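Local structure of iron-regulated outer membrane protein (Neisseria meningitidis, 4B7O) at residues T376-G381 with I449-E454; E324-N329 with F366-R371; N485-V490 with S503-S508. The protein probably imports iron across the outer membrane, driven by energy relayed through TonB. All blocks are in the same frame, centred on the assembly; numbering follows the deposited sequence.

Contact 1. Residues T376-G381 with I449-E454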
ATOM      1  N   THR A 376      20.971   9.809 -24.200  1.00 42.42           N
ATOM      2  CA  THR A 376      20.106   8.659 -24.398  1.00 46.82           C
ATOM      3  C   THR A 376      20.582   7.494 -23.492  1.00 54.57           C
ATOM      4  O   THR A 376      21.730   7.034 -23.588  1.00 58.30           O
ATOM      5  CB  THR A 376      19.916   8.334 -25.903  1.00 43.67           C
ATOM      6  OG1 THR A 376      19.801   6.937 -26.113  1.00 48.38           O
ATOM      7  CG2 THR A 376      21.038   8.856 -26.720  1.00 46.35           C
ATOM      8  N   LEU A 377      19.714   7.069 -22.573  1.00 54.02           N
ATOM      9  CA  LEU A 377      20.044   6.042 -21.587  1.00 44.42           C
ATOM     10  C   LEU A 377      19.252   4.825 -21.986  1.00 44.76           C
ATOM     11  O   LEU A 377      18.129   4.954 -22.492  1.00 46.04           O
ATOM     12  CB  LEU A 377      19.649   6.515 -20.180  1.00 45.00           C
ATOM     13  CG  LEU A 377      20.067   5.673 -18.960  1.00 49.93           C
ATOM     14  CD1 LEU A 377      21.594   5.677 -18.748  1.00 47.70           C
ATOM     15  CD2 LEU A 377      19.370   6.145 -17.687  1.00 42.62           C
ATOM     16  N   LEU A 378      19.849   3.653 -21.817  1.00 43.40           N
ATOM     17  CA  LEU A 378      19.172   2.398 -22.084  1.00 48.73           C
ATOM     18  C   LEU A 378      19.050   1.680 -20.734  1.00 54.71           C
ATOM     19  O   LEU A 378      20.034   1.618 -19.968  1.00 53.28           O
ATOM     20  CB  LEU A 378      20.038   1.551 -23.014  1.00 47.89           C
ATOM     21  CG  LEU A 378      19.414   0.278 -23.609  1.00 53.08           C
ATOM     22  CD1 LEU A 378      17.980   0.458 -24.107  1.00 48.73           C
ATOM     23  CD2 LEU A 378      20.263  -0.257 -24.760  1.00 51.87           C
ATOM     24  N   LYS A 379      17.866   1.181 -20.405  1.00 45.40           N
ATOM     25  CA  LYS A 379      17.710   0.450 -19.126  1.00 43.87           C
ATOM     26  C   LYS A 379      17.265  -0.941 -19.424  1.00 46.25           C
ATOM     27  O   LYS A 379      16.420  -1.149 -20.314  1.00 46.66           O
ATOM     28  CB  LYS A 379      16.644   1.066 -18.221  1.00 47.08           C
ATOM     29  CG  LYS A 379      16.969   2.407 -17.581  1.00 41.62           C
ATOM     30  CD  LYS A 379      15.669   3.043 -17.109  1.00 43.54           C
ATOM     31  CE  LYS A 379      15.515   3.108 -15.599  1.00 43.22           C
ATOM     32  NZ  LYS A 379      16.724   3.764 -15.027  1.00 49.23           N
ATOM     33  N   TYR A 380      17.812  -1.911 -18.681  1.00 45.15           N
ATOM     34  CA  TYR A 380      17.352  -3.286 -18.824  1.00 43.33           C
ATOM     35  C   TYR A 380      17.600  -3.955 -17.478  1.00 44.36           C
ATOM     36  O   TYR A 380      18.491  -3.554 -16.701  1.00 43.62           O
ATOM     37  CB  TYR A 380      18.098  -3.991 -19.989  1.00 38.79           C
ATOM     38  CG  TYR A 380      19.598  -3.748 -19.881  1.00 40.30           C
ATOM     39  CD1 TYR A 380      20.118  -2.517 -20.192  1.00 41.54           C
ATOM     40  CD2 TYR A 380      20.491  -4.739 -19.388  1.00 40.02           C
ATOM     41  CE1 TYR A 380      21.471  -2.241 -20.087  1.00 43.17           C
ATOM     42  CE2 TYR A 380      21.864  -4.468 -19.253  1.00 43.22           C
ATOM     43  CZ  TYR A 380      22.345  -3.214 -19.619  1.00 44.34           C
ATOM     44  OH  TYR A 380      23.668  -2.857 -19.480  1.00 42.31           O
ATOM     45  N   GLY A 381      16.801  -4.965 -17.197  1.00 39.73           N
ATOM     46  CA  GLY A 381      16.990  -5.718 -16.012  1.00 38.80           C
ATOM     47  C   GLY A 381      16.063  -6.874 -15.899  1.00 35.88           C
ATOM     48  O   GLY A 381      15.339  -7.217 -16.853  1.00 39.42           O
ATOM     49  N   ILE A 449      13.378  -3.962 -21.140  1.00 40.75           N
ATOM     50  CA  ILE A 449      14.386  -3.067 -21.714  1.00 40.51           C
ATOM     51  C   ILE A 449      13.671  -1.749 -22.014  1.00 41.18           C
ATOM     52  O   ILE A 449      12.534  -1.747 -22.495  1.00 47.46           O
ATOM     53  CB  ILE A 449      15.034  -3.703 -22.987  1.00 42.21           C
ATOM     54  CG1 ILE A 449      15.762  -2.632 -23.773  1.00 45.46           C
ATOM     55  CG2 ILE A 449      13.979  -4.336 -23.897  1.00 39.00           C
ATOM     56  CD1 ILE A 449      16.703  -3.177 -24.801  1.00 51.63           C
ATOM     57  N   GLU A 450      14.307  -0.633 -21.713  1.00 42.81           N
ATOM     58  CA  GLU A 450      13.650   0.650 -21.805  1.00 45.39           C
ATOM     59  C   GLU A 450      14.640   1.671 -22.283  1.00 47.45           C
ATOM     60  O   GLU A 450      15.774   1.738 -21.781  1.00 52.01           O
ATOM     61  CB  GLU A 450      13.136   1.078 -20.434  1.00 50.40           C
ATOM     62  CG  GLU A 450      12.193   2.265 -20.454  1.00 52.25           C
ATOM     63  CD  GLU A 450      11.623   2.583 -19.067  1.00 57.60           C
ATOM     64  OE1 GLU A 450      12.414   3.068 -18.211  1.00 53.13           O
ATOM     65  OE2 GLU A 450      10.392   2.352 -18.841  1.00 54.98           O
ATOM     66  N   ALA A 451      14.204   2.498 -23.232  1.00 46.01           N
ATOM     67  CA  ALA A 451      15.090   3.508 -23.812  1.00 46.65           C
ATOM     68  C   ALA A 451      14.658   4.923 -23.428  1.00 41.09           C
ATOM     69  O   ALA A 451      13.480   5.243 -23.483  1.00 37.35           O
ATOM     70  CB  ALA A 451      15.142   3.346 -25.336  1.00 45.12           C
ATOM     71  N   ILE A 452      15.602   5.769 -23.059  1.00 34.40           N
ATOM     72  CA  ILE A 452      15.228   7.093 -22.720  1.00 38.90           C
ATOM     73  C   ILE A 452      16.131   7.991 -23.504  1.00 45.81           C
ATOM     74  O   ILE A 452      17.365   7.931 -23.341  1.00 44.81           O
ATOM     75  CB  ILE A 452      15.367   7.343 -21.202  1.00 41.32           C
ATOM     76  CG1 ILE A 452      14.408   6.411 -20.456  1.00 42.46           C
ATOM     77  CG2 ILE A 452      15.090   8.789 -20.810  1.00 31.71           C
ATOM     78  CD1 ILE A 452      14.901   6.115 -19.085  1.00 43.52           C
ATOM     79  N   HIS A 453      15.493   8.822 -24.337  1.00 43.47           N
ATOM     80  CA  HIS A 453      16.172   9.769 -25.231  1.00 42.43           C
ATOM     81  C   HIS A 453      15.707  11.173 -25.026  1.00 41.09           C
ATOM     82  O   HIS A 453      14.508  11.486 -25.209  1.00 37.11           O
ATOM     83  CB  HIS A 453      15.948   9.358 -26.692  1.00 41.74           C
ATOM     84  CG  HIS A 453      16.740  10.198 -27.675  1.00 55.89           C
ATOM     85  ND1 HIS A 453      17.971  10.695 -27.386  1.00 59.21           N
ATOM     86  CD2 HIS A 453      16.429  10.648 -28.945  1.00 47.74           C
ATOM     87  CE1 HIS A 453      18.419  11.403 -28.427  1.00 48.73           C
ATOM     88  NE2 HIS A 453      17.472  11.371 -29.378  1.00 54.64           N
ATOM     89  N   GLU A 454      16.633  12.048 -24.676  1.00 35.70           N
ATOM     90  CA  GLU A 454      16.311  13.427 -24.454  1.00 36.06           C
ATOM     91  C   GLU A 454      17.014  14.397 -25.445  1.00 40.63           C
ATOM     92  O   GLU A 454      18.235  14.272 -25.676  1.00 41.07           O
ATOM     93  CB  GLU A 454      16.720  13.795 -23.028  1.00 39.21           C
ATOM     94  CG  GLU A 454      16.051  15.045 -22.443  1.00 48.79           C
ATOM     95  CD  GLU A 454      16.859  16.317 -22.668  1.00 67.16           C
ATOM     96  OE1 GLU A 454      18.115  16.179 -22.697  1.00 78.03           O
ATOM     97  OE2 GLU A 454      16.271  17.450 -22.830  1.00 64.25           O
TER
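T376-G381 and I449-E454 run antiparallel with their axes 4.5 Å apart, L377 and K379 forming hydrogen-bonded pairs with I452 and E450. L377 N gives to I452 O at 2.6 Å and K379 N to E450 O at 2.6 Å, each with a return bond from the partner's amide. On the face that carries L378, CD1 of this leucine lies 3.8 Å from I449 CG1 and also reaches the methyl of A451; its CG stands opposite the backbone N (chi1 -170°), which takes the branch across to the other strand. T376 comes up to the imidazole of H453 with its CB 3.4 Å from ND1, a nitrogen weakly bonded to Q375 O. On the other face K379 and E450 run alongside each other. K379 CD sits 3.4 Å from E450 OE1 and 3.7 Å from I452 CD1, but the lysine then bends away and NZ makes its salt bridge with D369. The E450 carboxylate bonds weakly to S155 and S157 in the plug domain. Such pairing of long antiparallel strands, with polar groups such as E450 turned to the inside, is that of the TonB-dependent transporter barrel closed around its plug.

Contact 2. Residues E324-N329 with F366-R371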
ATOM      1  N   GLU A 324      26.583   2.041 -16.658  1.00 47.33           N
ATOM      2  CA  GLU A 324      26.672   3.333 -15.994  1.00 52.30           C
ATOM      3  C   GLU A 324      26.179   3.219 -14.549  1.00 53.26           C
ATOM      4  O   GLU A 324      26.766   3.797 -13.621  1.00 53.76           O
ATOM      5  CB  GLU A 324      25.810   4.380 -16.740  1.00 55.60           C
ATOM      6  CG  GLU A 324      25.812   5.758 -16.064  1.00 56.70           C
ATOM      7  CD  GLU A 324      25.199   6.868 -16.915  1.00 59.64           C
ATOM      8  OE1 GLU A 324      24.838   6.601 -18.084  1.00 59.07           O
ATOM      9  OE2 GLU A 324      25.092   8.008 -16.400  1.00 53.88           O
ATOM     10  N   LYS A 325      25.083   2.479 -14.373  1.00 53.96           N
ATOM     11  CA  LYS A 325      24.471   2.284 -13.068  1.00 52.34           C
ATOM     12  C   LYS A 325      23.715   0.960 -12.969  1.00 55.80           C
ATOM     13  O   LYS A 325      22.928   0.587 -13.867  1.00 56.98           O
ATOM     14  CB  LYS A 325      23.548   3.445 -12.726  1.00 53.29           C
ATOM     15  CG  LYS A 325      22.892   3.287 -11.384  1.00 52.40           C
ATOM     16  CD  LYS A 325      22.747   4.634 -10.711  1.00 56.07           C
ATOM     17  CE  LYS A 325      21.676   4.545  -9.625  1.00 55.32           C
ATOM     18  NZ  LYS A 325      21.905   5.622  -8.616  1.00 59.97           N
ATOM     19  N   LEU A 326      23.968   0.254 -11.867  1.00 53.35           N
ATOM     20  CA  LEU A 326      23.271  -0.984 -11.559  1.00 50.74           C
ATOM     21  C   LEU A 326      22.722  -0.794 -10.167  1.00 49.36           C
ATOM     22  O   LEU A 326      23.429  -0.336  -9.250  1.00 48.33           O
ATOM     23  CB  LEU A 326      24.228  -2.209 -11.633  1.00 56.51           C
ATOM     24  CG  LEU A 326      23.751  -3.620 -11.172  1.00 63.42           C
ATOM     25  CD1 LEU A 326      22.432  -4.108 -11.790  1.00 62.58           C
ATOM     26  CD2 LEU A 326      24.828  -4.693 -11.354  1.00 68.33           C
ATOM     27  N   ASP A 327      21.443  -1.069 -10.007  1.00 44.96           N
ATOM     28  CA  ASP A 327      20.951  -1.265  -8.670  1.00 47.66           C
ATOM     29  C   ASP A 327      20.293  -2.672  -8.575  1.00 48.84           C
ATOM     30  O   ASP A 327      19.480  -3.053  -9.439  1.00 43.69           O
ATOM     31  CB  ASP A 327      20.075  -0.091  -8.219  1.00 51.10           C
ATOM     32  CG  ASP A 327      18.568  -0.387  -8.312  1.00 67.38           C
ATOM     33  OD1 ASP A 327      18.133  -1.125  -9.233  1.00 74.06           O
ATOM     34  OD2 ASP A 327      17.794   0.142  -7.475  1.00 73.81           O
ATOM     35  N   ALA A 328      20.678  -3.450  -7.563  1.00 43.80           N
ATOM     36  CA  ALA A 328      20.046  -4.762  -7.351  1.00 39.20           C
ATOM     37  C   ALA A 328      19.586  -4.886  -5.946  1.00 40.16           C
ATOM     38  O   ALA A 328      20.192  -4.365  -5.032  1.00 45.98           O
ATOM     39  CB  ALA A 328      21.044  -5.849  -7.598  1.00 40.43           C
ATOM     40  N   ASN A 329      18.530  -5.618  -5.743  1.00 41.24           N
ATOM     41  CA  ASN A 329      18.268  -6.034  -4.399  1.00 39.29           C
ATOM     42  C   ASN A 329      17.887  -7.511  -4.266  1.00 40.76           C
ATOM     43  O   ASN A 329      17.498  -8.174  -5.270  1.00 39.64           O
ATOM     44  CB  ASN A 329      17.276  -5.096  -3.732  1.00 36.96           C
ATOM     45  CG  ASN A 329      15.866  -5.310  -4.192  1.00 37.45           C
ATOM     46  OD1 ASN A 329      15.594  -5.505  -5.402  1.00 39.23           O
ATOM     47  ND2 ASN A 329      14.921  -5.288  -3.216  1.00 35.78           N
ATOM     48  N   PHE A 366      17.495  -6.986 -10.582  1.00 38.67           N
ATOM     49  CA  PHE A 366      18.708  -6.384 -11.140  1.00 44.67           C
ATOM     50  C   PHE A 366      18.316  -5.366 -12.206  1.00 43.16           C
ATOM     51  O   PHE A 366      17.686  -5.709 -13.201  1.00 42.86           O
ATOM     52  CB  PHE A 366      19.609  -7.436 -11.745  1.00 44.94           C
ATOM     53  CG  PHE A 366      20.052  -8.505 -10.774  1.00 49.15           C
ATOM     54  CD1 PHE A 366      19.225  -9.608 -10.491  1.00 48.33           C
ATOM     55  CD2 PHE A 366      21.306  -8.436 -10.161  1.00 50.75           C
ATOM     56  CE1 PHE A 366      19.618 -10.604  -9.602  1.00 49.60           C
ATOM     57  CE2 PHE A 366      21.711  -9.446  -9.282  1.00 52.30           C
ATOM     58  CZ  PHE A 366      20.865 -10.523  -8.998  1.00 51.30           C
ATOM     59  N   ASN A 367      18.674  -4.118 -11.973  1.00 39.89           N
ATOM     60  CA  ASN A 367      18.372  -3.058 -12.917  1.00 42.41           C
ATOM     61  C   ASN A 367      19.666  -2.435 -13.429  1.00 41.26           C
ATOM     62  O   ASN A 367      20.426  -1.873 -12.645  1.00 40.66           O
ATOM     63  CB  ASN A 367      17.460  -2.033 -12.229  1.00 42.51           C
ATOM     64  CG  ASN A 367      16.257  -2.707 -11.524  1.00 52.38           C
ATOM     65  OD1 ASN A 367      15.230  -3.058 -12.160  1.00 55.43           O
ATOM     66  ND2 ASN A 367      16.391  -2.930 -10.203  1.00 51.28           N
ATOM     67  N   PHE A 368      19.918  -2.573 -14.738  1.00 42.82           N
ATOM     68  CA  PHE A 368      21.077  -1.957 -15.419  1.00 48.14           C
ATOM     69  C   PHE A 368      20.764  -0.721 -16.280  1.00 51.95           C
ATOM     70  O   PHE A 368      19.757  -0.700 -17.021  1.00 49.08           O
ATOM     71  CB  PHE A 368      21.692  -2.955 -16.384  1.00 46.13           C
ATOM     72  CG  PHE A 368      22.113  -4.233 -15.761  1.00 53.55           C
ATOM     73  CD1 PHE A 368      23.407  -4.371 -15.230  1.00 51.13           C
ATOM     74  CD2 PHE A 368      21.237  -5.335 -15.736  1.00 59.24           C
ATOM     75  CE1 PHE A 368      23.818  -5.586 -14.684  1.00 56.00           C
ATOM     76  CE2 PHE A 368      21.642  -6.557 -15.181  1.00 61.47           C
ATOM     77  CZ  PHE A 368      22.940  -6.676 -14.664  1.00 62.47           C
ATOM     78  N   ASP A 369      21.683   0.250 -16.216  1.00 54.43           N
ATOM     79  CA  ASP A 369      21.759   1.414 -17.114  1.00 55.98           C
ATOM     80  C   ASP A 369      23.065   1.531 -17.910  1.00 59.97           C
ATOM     81  O   ASP A 369      24.146   1.738 -17.329  1.00 60.36           O
ATOM     82  CB  ASP A 369      21.669   2.690 -16.309  1.00 55.38           C
ATOM     83  CG  ASP A 369      20.376   2.815 -15.564  1.00 60.76           C
ATOM     84  OD1 ASP A 369      19.390   2.165 -15.968  1.00 63.87           O
ATOM     85  OD2 ASP A 369      20.344   3.588 -14.579  1.00 58.08           O
ATOM     86  N   SER A 370      22.945   1.452 -19.234  1.00 53.13           N
ATOM     87  CA  SER A 370      24.042   1.846 -20.150  1.00 57.30           C
ATOM     88  C   SER A 370      23.658   3.066 -21.049  1.00 61.34           C
ATOM     89  O   SER A 370      22.635   3.060 -21.783  1.00 56.93           O
ATOM     90  CB  SER A 370      24.514   0.691 -21.039  1.00 50.42           C
ATOM     91  OG  SER A 370      23.885  -0.518 -20.711  1.00 57.05           O
ATOM     92  N   ARG A 371      24.490   4.100 -20.933  1.00 54.25           N
ATOM     93  CA  ARG A 371      24.507   5.271 -21.783  1.00 53.71           C
ATOM     94  C   ARG A 371      24.838   4.910 -23.246  1.00 54.44           C
ATOM     95  O   ARG A 371      25.816   4.232 -23.536  1.00 58.47           O
ATOM     96  CB  ARG A 371      25.571   6.219 -21.227  1.00 49.15           C
ATOM     97  CG  ARG A 371      25.706   7.493 -22.008  1.00 52.77           C
ATOM     98  CD  ARG A 371      25.573   8.699 -21.100  1.00 57.27           C
ATOM     99  NE  ARG A 371      24.244   8.758 -20.494  1.00 63.06           N
ATOM    100  CZ  ARG A 371      23.926   9.490 -19.427  1.00 65.79           C
ATOM    101  NH1 ARG A 371      24.852  10.243 -18.830  1.00 61.73           N
ATOM    102  NH2 ARG A 371      22.680   9.447 -18.948  1.00 56.60           N
TER
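L326 and F368 form a non-hydrogen-bonded antiparallel pair, and the leucine lays CD1 over one face of the phenyl ring, 3.7 Å from its centroid and 19° off the normal, a CH-pi contact. The same methyl lies 3.1 Å from N367 O. Further along the same side of the sheet A328 CB meets the F366 ring obliquely, 3.7 Å from CD2.

D327 and N367 stand alongside each other on the opposite side of the sheet. N367 ND2 donates to D327 OD1 at 2.7 Å, nearly along the C-O axis, though the carboxylate and amide planes are turned 49° apart. It also bonds to D327 O, from above the carbonyl plane, while N367 N approaches that oxygen from the other face of the plane. With CG anti to its carbonyl carbon (chi1 -49°), N367 brings the amide to this spot, and its OD1 accepts from Y448 OH, so both ends of the amide are held.

D369 is paired with two successive residues, E324 and K325, a classic beta bulge: E324 N and K325 N share D369 O, at 2.5 and 3.2 Å. Here E324 extends to R371 and sets OE1 over the centre of the guanidinium, 3.3 Å from NE, with the two planes almost perpendicular.

Farther out, Y380 of the next strand lies nearly parallel to F368. The two segments belong to neighbouring strands 323-339 and 355-373 of the transporter barrel.

The chemistry is thus divided between the faces. Leucine, alanine and phenylalanine pack on one, while on the other the asparagine amide is fixed from both ends. The E324-R371 attraction rests on charge alone, since no N-H points at OE1, and probably fixes the arginine less firmly than an in-plane pair would.

Contact 3. Residues N485-V490 with S503-S508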
ATOM      1  N   ASN A 485       4.873  -6.638 -22.695  1.00 36.56           N
ATOM      2  CA  ASN A 485       4.216  -5.397 -22.344  1.00 38.07           C
ATOM      3  C   ASN A 485       4.985  -4.182 -22.806  1.00 38.58           C
ATOM      4  O   ASN A 485       6.080  -3.918 -22.294  1.00 45.83           O
ATOM      5  CB  ASN A 485       3.968  -5.323 -20.856  1.00 37.29           C
ATOM      6  CG  ASN A 485       3.145  -6.474 -20.340  1.00 37.79           C
ATOM      7  OD1 ASN A 485       1.934  -6.647 -20.638  1.00 38.87           O
ATOM      8  ND2 ASN A 485       3.772  -7.235 -19.516  1.00 29.39           N
ATOM      9  N   PRO A 486       4.429  -3.454 -23.801  1.00 37.22           N
ATOM     10  CA  PRO A 486       5.101  -2.318 -24.419  1.00 36.71           C
ATOM     11  C   PRO A 486       4.693  -1.038 -23.772  1.00 34.92           C
ATOM     12  O   PRO A 486       3.540  -0.869 -23.441  1.00 37.85           O
ATOM     13  CB  PRO A 486       4.578  -2.346 -25.856  1.00 35.41           C
ATOM     14  CG  PRO A 486       3.237  -2.958 -25.777  1.00 33.85           C
ATOM     15  CD  PRO A 486       3.293  -3.921 -24.629  1.00 40.61           C
ATOM     16  N   SER A 487       5.624  -0.133 -23.582  1.00 36.31           N
ATOM     17  CA  SER A 487       5.217   1.132 -23.024  1.00 43.17           C
ATOM     18  C   SER A 487       5.978   2.301 -23.648  1.00 40.62           C
ATOM     19  O   SER A 487       7.171   2.153 -23.977  1.00 43.07           O
ATOM     20  CB  SER A 487       5.437   1.107 -21.506  1.00 38.79           C
ATOM     21  OG  SER A 487       6.826   1.081 -21.212  1.00 42.42           O
ATOM     22  N   PHE A 488       5.310   3.456 -23.761  1.00 35.55           N
ATOM     23  CA  PHE A 488       6.030   4.707 -24.095  1.00 35.98           C
ATOM     24  C   PHE A 488       5.401   5.930 -23.468  1.00 31.56           C
ATOM     25  O   PHE A 488       4.227   5.954 -23.160  1.00 33.58           O
ATOM     26  CB  PHE A 488       6.255   4.839 -25.663  1.00 39.87           C
ATOM     27  CG  PHE A 488       5.006   5.233 -26.471  1.00 39.54           C
ATOM     28  CD1 PHE A 488       3.793   4.605 -26.292  1.00 43.42           C
ATOM     29  CD2 PHE A 488       5.078   6.253 -27.428  1.00 43.79           C
ATOM     30  CE1 PHE A 488       2.660   4.989 -27.016  1.00 45.48           C
ATOM     31  CE2 PHE A 488       3.967   6.652 -28.163  1.00 41.18           C
ATOM     32  CZ  PHE A 488       2.755   6.009 -27.968  1.00 45.62           C
ATOM     33  N   GLY A 489       6.192   6.942 -23.243  1.00 31.98           N
ATOM     34  CA  GLY A 489       5.674   8.193 -22.753  1.00 30.25           C
ATOM     35  C   GLY A 489       6.584   9.329 -23.163  1.00 34.67           C
ATOM     36  O   GLY A 489       7.732   9.111 -23.581  1.00 35.52           O
ATOM     37  N   VAL A 490       6.078  10.554 -23.106  1.00 33.56           N
ATOM     38  CA  VAL A 490       6.942  11.686 -23.404  1.00 33.34           C
ATOM     39  C   VAL A 490       6.891  12.703 -22.287  1.00 31.08           C
ATOM     40  O   VAL A 490       5.877  12.859 -21.655  1.00 33.40           O
ATOM     41  CB  VAL A 490       6.630  12.319 -24.775  1.00 35.43           C
ATOM     42  CG1 VAL A 490       6.532  11.252 -25.866  1.00 30.20           C
ATOM     43  CG2 VAL A 490       5.314  13.115 -24.729  1.00 38.95           C
ATOM     44  N   SER A 503       1.575   9.233 -21.378  1.00 28.03           N
ATOM     45  CA  SER A 503       2.089   7.896 -21.399  1.00 32.39           C
ATOM     46  C   SER A 503       1.009   6.978 -21.863  1.00 31.40           C
ATOM     47  O   SER A 503      -0.165   7.253 -21.694  1.00 31.52           O
ATOM     48  CB  SER A 503       2.614   7.440 -20.015  1.00 35.11           C
ATOM     49  OG  SER A 503       2.107   8.251 -18.970  1.00 42.07           O
ATOM     50  N   HIS A 504       1.432   5.889 -22.465  1.00 34.13           N
ATOM     51  CA  HIS A 504       0.539   4.804 -22.851  1.00 37.33           C
ATOM     52  C   HIS A 504       1.358   3.557 -22.516  1.00 41.60           C
ATOM     53  O   HIS A 504       2.371   3.281 -23.193  1.00 42.81           O
ATOM     54  CB  HIS A 504       0.286   4.917 -24.339  1.00 33.38           C
ATOM     55  CG  HIS A 504      -0.794   4.015 -24.866  1.00 32.03           C
ATOM     56  ND1 HIS A 504      -2.078   4.191 -24.561  1.00 38.44           N
ATOM     57  CD2 HIS A 504      -0.744   2.943 -25.743  1.00 31.21           C
ATOM     58  CE1 HIS A 504      -2.826   3.271 -25.186  1.00 34.64           C
ATOM     59  NE2 HIS A 504      -2.012   2.504 -25.907  1.00 36.05           N
ATOM     60  N   ASN A 505       0.964   2.869 -21.435  1.00 37.25           N
ATOM     61  CA  ASN A 505       1.693   1.720 -20.834  1.00 38.21           C
ATOM     62  C   ASN A 505       0.816   0.469 -20.780  1.00 38.60           C
ATOM     63  O   ASN A 505      -0.352   0.538 -20.383  1.00 43.59           O
ATOM     64  CB  ASN A 505       2.123   2.088 -19.421  1.00 34.92           C
ATOM     65  CG  ASN A 505       3.007   3.329 -19.403  1.00 40.57           C
ATOM     66  OD1 ASN A 505       3.478   3.785 -20.472  1.00 40.49           O
ATOM     67  ND2 ASN A 505       3.267   3.873 -18.209  1.00 34.09           N
ATOM     68  N   TYR A 506       1.340  -0.646 -21.246  1.00 35.44           N
ATOM     69  CA  TYR A 506       0.816  -1.935 -20.913  1.00 33.99           C
ATOM     70  C   TYR A 506       1.561  -2.495 -19.708  1.00 34.49           C
ATOM     71  O   TYR A 506       2.800  -2.247 -19.512  1.00 33.50           O
ATOM     72  CB  TYR A 506       1.045  -2.898 -22.086  1.00 42.33           C
ATOM     73  CG  TYR A 506       0.009  -2.729 -23.155  1.00 43.39           C
ATOM     74  CD1 TYR A 506      -1.196  -3.384 -23.059  1.00 38.14           C
ATOM     75  CD2 TYR A 506       0.214  -1.842 -24.232  1.00 44.69           C
ATOM     76  CE1 TYR A 506      -2.181  -3.210 -24.016  1.00 42.26           C
ATOM     77  CE2 TYR A 506      -0.750  -1.675 -25.196  1.00 39.55           C
ATOM     78  CZ  TYR A 506      -1.929  -2.359 -25.097  1.00 43.87           C
ATOM     79  OH  TYR A 506      -2.891  -2.190 -26.056  1.00 45.82           O
ATOM     80  N   ALA A 507       0.814  -3.237 -18.885  1.00 37.32           N
ATOM     81  CA  ALA A 507       1.429  -4.036 -17.774  1.00 34.12           C
ATOM     82  C   ALA A 507       0.534  -5.192 -17.414  1.00 33.35           C
ATOM     83  O   ALA A 507      -0.712  -5.148 -17.619  1.00 35.76           O
ATOM     84  CB  ALA A 507       1.759  -3.150 -16.533  1.00 29.55           C
ATOM     85  N   SER A 508       1.151  -6.261 -16.906  1.00 35.90           N
ATOM     86  CA  SER A 508       0.342  -7.425 -16.494  1.00 38.52           C
ATOM     87  C   SER A 508       0.560  -7.782 -15.038  1.00 35.99           C
ATOM     88  O   SER A 508       1.630  -7.556 -14.487  1.00 40.88           O
ATOM     89  CB  SER A 508       0.573  -8.652 -17.377  1.00 31.72           C
ATOM     90  OG  SER A 508       1.967  -8.791 -17.588  1.00 36.95           O
TER
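F488 and H504 exchange both backbone bonds, F488 N giving to H504 O at 3.0 Å and H504 N to F488 O at 2.9 Å, both almost straight. Two residues along each strand, Y506 N is satisfied by P486 O at 3.1 Å; proline has no N-H of its own to give, so this bond has no return partner from P486. The same carbonyl oxygen lies at the edge of the Y506 ring, in its plane, while the pyrrolidine packs against the tyrosine with CD 3.5 Å from CB.

These strands, 478-493 and 498-509, form a beta hairpin of the transporter barrel, and the face bearing S487, S503 and N505 is turned to the plug side. There N505 ND2 donates to A153 O, and S487 OG is weakly bonded to A156 N. N505 OD1 lies near S487 CB and only 3.0 Å from H504 O, two acceptors that make no bond with each other. G489 CA lies 3.8 Å from S503 CA, the shortest CA-CA distance of the three bridged pairs.

N485 carries the polar contact at the far end. Its ND2 donates to S508 OG at 3.1 Å, the hydroxyl standing somewhat out of the amide plane, and is also weakly bonded to D467 OD1; its OD1 accepts from R536 NE. On the face away from S487 and N505, the F488 ring, with CG between the backbone N and the carbonyl carbon (chi1 75°), brings CE1 obliquely to within 3.6 Å of H504 CB.

How the contacts relate
All three contacts belong to the same barrel wall, in chain order. Contacts 1 and 2 are direct neighbours, their centres 11 Å apart, because strands 355-373 and 376-391 pair with each other: Y380 O lies 2.6 Å from F368 N and Y380 OH 2.7 Å from S370 OG, both probable hydrogen bonds, and L377 CD1 packs 3.4 Å from E324 OE1. Contact 3 lies beyond strand 458-472, its centre 14 Å from that of contact 1, with nearest atoms about 4 Å apart and no touch, and 20 Å from that of contact 2. Contacts 1 and 3 both reach residues 153-157 of the plug, largely through weak bonds, whereas contact 2 reaches N123 through N329.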